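Local coordinates for monosaccharide ABC transporter substrate-binding protein, CUT2 family (Bradyrhizobium sp., PDB 4YHS) that probably captures a sugar or related small solute in the periplasm and delivers it to an ABC importer of the CUT2 family, at residues A[190-195]-A[221-226]. Sequence-based numbering, arbitrary orientation.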
ATOM      1  N   TRP A 190       5.589  -6.667  19.016  1.00 17.44           N
ATOM      2  CA  TRP A 190       4.680  -6.304  17.915  1.00 16.98           C
ATOM      3  C   TRP A 190       4.062  -4.935  18.206  1.00 15.89           C
ATOM      4  O   TRP A 190       3.467  -4.729  19.275  1.00 20.24           O
ATOM      5  CB  TRP A 190       3.636  -7.408  17.765  1.00 18.24           C
ATOM      6  CG  TRP A 190       2.534  -7.196  16.738  1.00 16.31           C
ATOM      7  CD1 TRP A 190       1.211  -7.249  16.984  1.00 17.03           C
ATOM      8  CD2 TRP A 190       2.669  -6.930  15.329  1.00 21.98           C
ATOM      9  NE1 TRP A 190       0.495  -7.028  15.839  1.00 20.89           N
ATOM     10  CE2 TRP A 190       1.364  -6.833  14.803  1.00 19.78           C
ATOM     11  CE3 TRP A 190       3.750  -6.771  14.471  1.00 20.19           C
ATOM     12  CZ2 TRP A 190       1.115  -6.585  13.456  1.00 18.53           C
ATOM     13  CZ3 TRP A 190       3.507  -6.517  13.127  1.00 20.28           C
ATOM     14  CH2 TRP A 190       2.213  -6.428  12.635  1.00 19.78           C
ATOM     15  N   PHE A 191       4.207  -4.019  17.245  1.00 16.14           N
ATOM     16  CA  PHE A 191       3.916  -2.603  17.419  1.00 17.89           C
ATOM     17  C   PHE A 191       3.091  -2.142  16.240  1.00 17.13           C
ATOM     18  O   PHE A 191       3.635  -1.589  15.289  1.00 18.16           O
ATOM     19  CB  PHE A 191       5.207  -1.808  17.513  1.00 14.83           C
ATOM     20  CG  PHE A 191       6.102  -2.273  18.627  1.00 15.67           C
ATOM     21  CD1 PHE A 191       5.961  -1.770  19.916  1.00 16.48           C
ATOM     22  CD2 PHE A 191       7.061  -3.240  18.401  1.00 17.83           C
ATOM     23  CE1 PHE A 191       6.785  -2.212  20.950  1.00 18.09           C
ATOM     24  CE2 PHE A 191       7.883  -3.686  19.448  1.00 18.48           C
ATOM     25  CZ  PHE A 191       7.724  -3.172  20.721  1.00 18.76           C
ATOM     26  N   PRO A 192       1.768  -2.381  16.294  1.00 17.96           N
ATOM     27  CA  PRO A 192       0.962  -2.322  15.065  1.00 19.10           C
ATOM     28  C   PRO A 192       0.511  -0.928  14.624  1.00 20.36           C
ATOM     29  O   PRO A 192       0.057  -0.794  13.477  1.00 16.62           O
ATOM     30  CB  PRO A 192      -0.244  -3.215  15.404  1.00 22.60           C
ATOM     31  CG  PRO A 192      -0.300  -3.238  16.882  1.00 29.26           C
ATOM     32  CD  PRO A 192       1.092  -3.111  17.370  1.00 20.92           C
ATOM     33  N   GLY A 193       0.664   0.084  15.468  1.00 18.52           N
ATOM     34  CA  GLY A 193       0.226   1.433  15.102  1.00 18.43           C
ATOM     35  C   GLY A 193      -0.957   1.836  15.976  1.00 18.86           C
ATOM     36  O   GLY A 193      -1.164   1.260  17.024  1.00 19.06           O
ATOM     37  N   PRO A 194      -1.742   2.835  15.549  1.00 17.84           N
ATOM     38  CA  PRO A 194      -2.783   3.347  16.461  1.00 18.83           C
ATOM     39  C   PRO A 194      -3.993   2.408  16.675  1.00 19.27           C
ATOM     40  O   PRO A 194      -4.612   1.933  15.715  1.00 19.38           O
ATOM     41  CB  PRO A 194      -3.206   4.649  15.783  1.00 22.52           C
ATOM     42  CG  PRO A 194      -2.825   4.484  14.351  1.00 20.32           C
ATOM     43  CD  PRO A 194      -1.511   3.753  14.421  1.00 18.15           C
ATOM     44  N   ALA A 195      -4.294   2.148  17.932  1.00 26.09           N
ATOM     45  CA  ALA A 195      -5.308   1.188  18.307  1.00 28.81           C
ATOM     46  C   ALA A 195      -6.651   1.584  17.711  1.00 21.79           C
ATOM     47  O   ALA A 195      -7.063   2.757  17.764  1.00 22.50           O
ATOM     48  CB  ALA A 195      -5.396   1.086  19.812  1.00 25.50           C
ATOM     49  N   PRO A 221       0.265  -6.808  22.043  1.00 22.07           N
ATOM     50  CA  PRO A 221       0.485  -5.667  21.149  1.00 25.41           C
ATOM     51  C   PRO A 221       0.607  -4.354  21.893  1.00 24.62           C
ATOM     52  O   PRO A 221      -0.154  -4.092  22.838  1.00 22.06           O
ATOM     53  CB  PRO A 221      -0.759  -5.677  20.259  1.00 23.48           C
ATOM     54  CG  PRO A 221      -1.777  -6.428  21.025  1.00 28.79           C
ATOM     55  CD  PRO A 221      -1.002  -7.494  21.723  1.00 26.99           C
ATOM     56  N   LYS A 222       1.558  -3.542  21.446  1.00 22.21           N
ATOM     57  CA  LYS A 222       1.782  -2.213  21.979  1.00 27.50           C
ATOM     58  C   LYS A 222       1.430  -1.236  20.883  1.00 23.25           C
ATOM     59  O   LYS A 222       2.192  -1.047  19.941  1.00 20.03           O
ATOM     60  CB  LYS A 222       3.237  -2.040  22.444  1.00 25.28           C
ATOM     61  CG  LYS A 222       3.592  -2.852  23.665  1.00 28.52           C
ATOM     62  CD  LYS A 222       2.928  -2.293  24.910  1.00 42.75           C
ATOM     63  CE  LYS A 222       2.838  -3.378  25.975  1.00 50.55           C
ATOM     64  NZ  LYS A 222       2.276  -2.854  27.213  1.00 52.96           N
ATOM     65  N   TYR A 223       0.239  -0.657  21.005  1.00 22.93           N
ATOM     66  CA  TYR A 223      -0.271   0.331  20.058  1.00 17.71           C
ATOM     67  C   TYR A 223       0.200   1.720  20.384  1.00 22.81           C
ATOM     68  O   TYR A 223       0.505   2.024  21.535  1.00 22.19           O
ATOM     69  CB  TYR A 223      -1.803   0.348  20.076  1.00 19.94           C
ATOM     70  CG  TYR A 223      -2.461  -0.954  19.708  1.00 19.51           C
ATOM     71  CD1 TYR A 223      -2.758  -1.258  18.382  1.00 22.92           C
ATOM     72  CD2 TYR A 223      -2.832  -1.854  20.690  1.00 19.26           C
ATOM     73  CE1 TYR A 223      -3.384  -2.439  18.049  1.00 25.54           C
ATOM     74  CE2 TYR A 223      -3.449  -3.042  20.369  1.00 25.75           C
ATOM     75  CZ  TYR A 223      -3.744  -3.319  19.053  1.00 28.36           C
ATOM     76  OH  TYR A 223      -4.370  -4.499  18.724  1.00 36.74           O
ATOM     77  N   GLY A 224       0.254   2.564  19.361  1.00 20.85           N
ATOM     78  CA  GLY A 224       0.450   3.984  19.561  1.00 23.19           C
ATOM     79  C   GLY A 224       0.439   4.694  18.224  1.00 23.96           C
ATOM     80  O   GLY A 224       0.452   4.038  17.166  1.00 19.51           O
ATOM     81  N   ASP A 225       0.389   6.027  18.274  1.00 22.56           N
ATOM     82  CA  ASP A 225       0.419   6.851  17.064  1.00 24.54           C
ATOM     83  C   ASP A 225       1.723   6.620  16.285  1.00 24.42           C
ATOM     84  O   ASP A 225       2.740   6.254  16.874  1.00 23.04           O
ATOM     85  CB  ASP A 225       0.287   8.341  17.414  1.00 28.20           C
ATOM     86  CG  ASP A 225      -1.083   8.701  17.965  1.00 48.14           C
ATOM     87  OD1 ASP A 225      -2.089   8.084  17.548  1.00 48.08           O
ATOM     88  OD2 ASP A 225      -1.150   9.616  18.815  1.00 42.21           O
ATOM     89  N   THR A 226       1.679   6.862  14.974  1.00 27.75           N
ATOM     90  CA  THR A 226       2.824   6.647  14.083  1.00 24.93           C
ATOM     91  C   THR A 226       3.808   7.819  14.135  1.00 23.09           C
ATOM     92  O   THR A 226       4.246   8.316  13.105  1.00 29.35           O
ATOM     93  CB  THR A 226       2.372   6.439  12.629  1.00 40.18           C
ATOM     94  OG1 THR A 226       1.383   7.419  12.306  1.00 33.22           O
ATOM     95  CG2 THR A 226       1.788   5.027  12.430  1.00 41.27           C
TER
HETATM   96  O   HOH W   1       2.540   0.679  17.757  1.00 18.17           O
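The ring of Pro192 and the phenol ring of Tyr223 meet at about a right angle, the rigid proline offering its CG 3.4 Å from CE1 of the tyrosine. They pack where two neighbouring parallel strands, 186-191 and 216-218, run out into loops in one lobe of a periplasmic binding protein fold. Ala195 places its CB over one face of the Tyr223 ring, a CH-pi contact 4.0 Å from CB to the ring centroid; a methyl is small enough to sit there. With its CG anti to the carbonyl carbon (chi1 -60°), Tyr223 lies between Pro192 and Ala195, and its side chain also touches Glu201 and Asn204 of helix 198-211. An alanine in place of Tyr223 would probably leave Pro192 CG and the Ala195 methyl without their aromatic partner and open a gap beside that helix. Pro221 CB extends the apolar patch to Pro192 CG and Trp190 CD1, while the indole NE1 is hydrogen-bonded to Asn204. On the other side of the strand, Phe191, packed on helix 228-241, brings CD1 to 3.7 Å from Lys222 CB, so the lysine contributes its aliphatic base while its amine leads away.

Two direct hydrogen bonds join the backbones, with a water bridge between them. Lys222 N donates to Trp190 O over 3.1 Å, almost straight at 173°. The water accepts from Gly193 N and donates to Lys222 O. Glycine suits position 193 because a CB would collide with the carbonyl oxygen of Pro192. Pro194 packs beside Gly224, its nitrogen having no hydrogen to give Gly224 O. Gly193 O lies at the edge of the Tyr223 ring, in its plane, 3.3 Å from CD1, and accepts a 3.0 Å hydrogen bond from Gly224 N, which approaches from above the carbonyl plane.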